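Local coordinates for Peptide/nickel transport system substrate-binding protein (PDB 5KZT) that binds peptides and probably delivers them for uptake across the membrane as the substrate-binding component of an Opp-type transporter, at residues 229-234 with 373-378. Residues are numbered along the deposited sequence; the frame is centred on the assembly and turned at random.
Sequences VVQDSG and SDDTEN
The backbone N of E377 donates a nearly straight 3.0 Å hydrogen bond to O of Q231, meeting the carbonyl head-on. This links the turn before helix 233-241 to the first turn of helix 377-393. Water 1 donates to the same Q231 oxygen and accepts from the N of N378, so two donors grip one carbonyl.

Two further waters tie the E377 carboxylate to the start of the other helix. With CG anti to the backbone N (chi1 -180°), the extended E377 chain brings OE1 to within 3.4 Å of CB of D232. There OE1 accepts from water 2, at 2.8 Å, and water 3, which in turn accept from the backbone N of G234 and S233, respectively. Water 2 also donates to OD2 of D232, bridging two carboxylates turned 84° apart with OD2 and OE1 separated by 4.2 Å. D232 is the N-cap of its helix, its side chain capping a backbone N beyond G234, and OD1 is also hydrogen-bonded to OG1 of T235.

Through its side chain, Q231 reaches OD1 of D375 with NE2 in a weak, bent hydrogen bond (3.1 Å, 128°), amide and carboxylate nearly perpendicular; NE2 also donates to O of S22. CB of Q231 packs on CG2 of T376 at 4.0 Å, while OG1 of T376 caps the backbone N of A379 and bonds weakly to the bound peptide, which D374 holds as well.

Water and the helix-start N-H groups probably temper the repulsion between D232 and E377, giving a largely polar, hydrated junction beside the peptide site.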
ATOM      1  N   VAL A 229     -10.102 -14.892  -6.893  1.00 19.25           N
ATOM      2  CA  VAL A 229     -10.532 -14.247  -5.670  1.00 19.39           C
ATOM      3  C   VAL A 229     -11.189 -15.242  -4.718  1.00 20.08           C
ATOM      4  O   VAL A 229     -12.112 -15.957  -5.096  1.00 20.99           O
ATOM      5  CB  VAL A 229     -11.471 -13.070  -5.973  1.00 19.83           C
ATOM      6  CG1 VAL A 229     -12.004 -12.461  -4.684  1.00 20.00           C
ATOM      7  CG2 VAL A 229     -10.714 -12.036  -6.789  1.00 19.44           C
ATOM      8  N   VAL A 230     -10.685 -15.298  -3.490  1.00 20.32           N
ATOM      9  CA  VAL A 230     -11.236 -16.162  -2.425  1.00 21.12           C
ATOM     10  C   VAL A 230     -11.275 -15.303  -1.175  1.00 21.19           C
ATOM     11  O   VAL A 230     -10.285 -14.683  -0.841  1.00 20.64           O
ATOM     12  CB  VAL A 230     -10.357 -17.403  -2.135  1.00 21.11           C
ATOM     13  CG1 VAL A 230     -10.987 -18.249  -1.023  1.00 21.73           C
ATOM     14  CG2 VAL A 230     -10.175 -18.251  -3.395  1.00 21.16           C
ATOM     15  N   GLN A 231     -12.413 -15.266  -0.499  1.00 22.18           N
ATOM     16  CA  GLN A 231     -12.621 -14.324   0.599  1.00 22.85           C
ATOM     17  C   GLN A 231     -13.001 -14.986   1.908  1.00 23.73           C
ATOM     18  O   GLN A 231     -13.530 -14.323   2.817  1.00 24.80           O
ATOM     19  CB  GLN A 231     -13.698 -13.345   0.185  1.00 23.58           C
ATOM     20  CG  GLN A 231     -13.316 -12.584  -1.068  1.00 23.14           C
ATOM     21  CD  GLN A 231     -14.256 -11.446  -1.325  1.00 24.00           C
ATOM     22  OE1 GLN A 231     -15.448 -11.669  -1.525  1.00 24.88           O
ATOM     23  NE2 GLN A 231     -13.741 -10.213  -1.278  1.00 23.80           N
ATOM     24  N   ASP A 232     -12.778 -16.294   1.989  1.00 23.72           N
ATOM     25  CA  ASP A 232     -12.933 -17.009   3.231  1.00 24.63           C
ATOM     26  C   ASP A 232     -11.975 -18.203   3.252  1.00 23.81           C
ATOM     27  O   ASP A 232     -11.764 -18.877   2.238  1.00 23.42           O
ATOM     28  CB  ASP A 232     -14.393 -17.407   3.463  1.00 26.17           C
ATOM     29  CG  ASP A 232     -14.789 -18.656   2.724  1.00 27.06           C
ATOM     30  OD1 ASP A 232     -15.143 -18.530   1.541  1.00 27.90           O
ATOM     31  OD2 ASP A 232     -14.741 -19.760   3.329  1.00 27.57           O
ATOM     32  N   SER A 233     -11.392 -18.439   4.415  1.00 23.70           N
ATOM     33  CA  SER A 233     -10.315 -19.406   4.559  1.00 23.38           C
ATOM     34  C   SER A 233     -10.760 -20.842   4.318  1.00 23.34           C
ATOM     35  O   SER A 233      -9.968 -21.676   3.892  1.00 22.66           O
ATOM     36  CB  SER A 233      -9.694 -19.275   5.949  1.00 23.75           C
ATOM     37  OG  SER A 233      -9.036 -18.032   6.060  1.00 23.95           O
ATOM     38  N   GLY A 234     -12.019 -21.140   4.623  1.00 24.03           N
ATOM     39  CA  GLY A 234     -12.571 -22.476   4.385  1.00 24.14           C
ATOM     40  C   GLY A 234     -12.559 -22.841   2.919  1.00 23.90           C
ATOM     41  O   GLY A 234     -12.130 -23.932   2.539  1.00 23.59           O
ATOM     42  N   SER A 373     -15.440  -1.352   6.809  1.00 19.18           N
ATOM     43  CA  SER A 373     -14.353  -2.293   6.565  1.00 19.25           C
ATOM     44  C   SER A 373     -14.635  -3.112   5.285  1.00 19.75           C
ATOM     45  O   SER A 373     -15.583  -2.812   4.538  1.00 19.93           O
ATOM     46  CB  SER A 373     -14.140  -3.197   7.784  1.00 19.49           C
ATOM     47  OG  SER A 373     -12.861  -3.850   7.718  1.00 19.74           O
ATOM     48  N   ASP A 374     -13.811  -4.122   5.023  1.00 20.04           N
ATOM     49  CA  ASP A 374     -13.921  -4.919   3.800  1.00 20.79           C
ATOM     50  C   ASP A 374     -14.964  -6.030   3.938  1.00 21.35           C
ATOM     51  O   ASP A 374     -15.585  -6.158   4.995  1.00 21.09           O
ATOM     52  CB  ASP A 374     -12.541  -5.453   3.404  1.00 21.70           C
ATOM     53  CG  ASP A 374     -11.582  -4.335   3.044  1.00 22.41           C
ATOM     54  OD1 ASP A 374     -12.035  -3.313   2.465  1.00 22.81           O
ATOM     55  OD2 ASP A 374     -10.383  -4.449   3.353  1.00 23.92           O
ATOM     56  N   ASP A 375     -15.159  -6.807   2.868  1.00 21.99           N
ATOM     57  CA  ASP A 375     -16.235  -7.797   2.787  1.00 23.09           C
ATOM     58  C   ASP A 375     -15.761  -9.261   2.849  1.00 23.82           C
ATOM     59  O   ASP A 375     -16.477 -10.155   2.408  1.00 24.85           O
ATOM     60  CB  ASP A 375     -17.092  -7.549   1.526  1.00 23.96           C
ATOM     61  CG  ASP A 375     -16.315  -7.743   0.203  1.00 24.20           C
ATOM     62  OD1 ASP A 375     -15.080  -7.891   0.195  1.00 23.56           O
ATOM     63  OD2 ASP A 375     -16.957  -7.732  -0.849  1.00 25.52           O
ATOM     64  N   THR A 376     -14.575  -9.506   3.391  1.00 23.69           N
ATOM     65  CA  THR A 376     -14.117 -10.879   3.617  1.00 24.73           C
ATOM     66  C   THR A 376     -14.761 -11.401   4.905  1.00 25.43           C
ATOM     67  O   THR A 376     -15.270 -10.622   5.735  1.00 24.49           O
ATOM     68  CB  THR A 376     -12.583 -10.963   3.726  1.00 24.41           C
ATOM     69  OG1 THR A 376     -12.126 -10.147   4.811  1.00 23.11           O
ATOM     70  CG2 THR A 376     -11.929 -10.496   2.435  1.00 24.43           C
ATOM     71  N   GLU A 377     -14.755 -12.720   5.066  1.00 27.17           N
ATOM     72  CA  GLU A 377     -15.231 -13.341   6.308  1.00 28.43           C
ATOM     73  C   GLU A 377     -14.513 -12.759   7.512  1.00 27.49           C
ATOM     74  O   GLU A 377     -15.138 -12.453   8.538  1.00 26.79           O
ATOM     75  CB  GLU A 377     -15.018 -14.858   6.276  1.00 30.96           C
ATOM     76  CG  GLU A 377     -15.496 -15.588   7.531  1.00 32.89           C
ATOM     77  CD  GLU A 377     -15.447 -17.095   7.377  1.00 36.00           C
ATOM     78  OE1 GLU A 377     -14.427 -17.634   6.899  1.00 37.20           O
ATOM     79  OE2 GLU A 377     -16.441 -17.757   7.730  1.00 39.29           O
ATOM     80  N   ASN A 378     -13.198 -12.605   7.401  1.00 27.26           N
ATOM     81  CA  ASN A 378     -12.428 -12.117   8.548  1.00 27.49           C
ATOM     82  C   ASN A 378     -12.649 -10.638   8.822  1.00 25.82           C
ATOM     83  O   ASN A 378     -12.593 -10.216   9.966  1.00 25.23           O
ATOM     84  CB  ASN A 378     -10.926 -12.411   8.417  1.00 28.47           C
ATOM     85  CG  ASN A 378     -10.215 -12.378   9.769  1.00 29.34           C
ATOM     86  OD1 ASN A 378     -10.511 -13.188  10.656  1.00 30.62           O
ATOM     87  ND2 ASN A 378      -9.284 -11.444   9.935  1.00 28.83           N
TER
HETATM   88  O   HOH W   1     -11.548 -14.011   5.360  1.00 24.71           O
HETATM   89  O   HOH W   2     -14.327 -20.264   5.906  1.00 31.95           O
HETATM   90  O   HOH W   3     -11.954 -16.571   6.751  1.00 25.33           O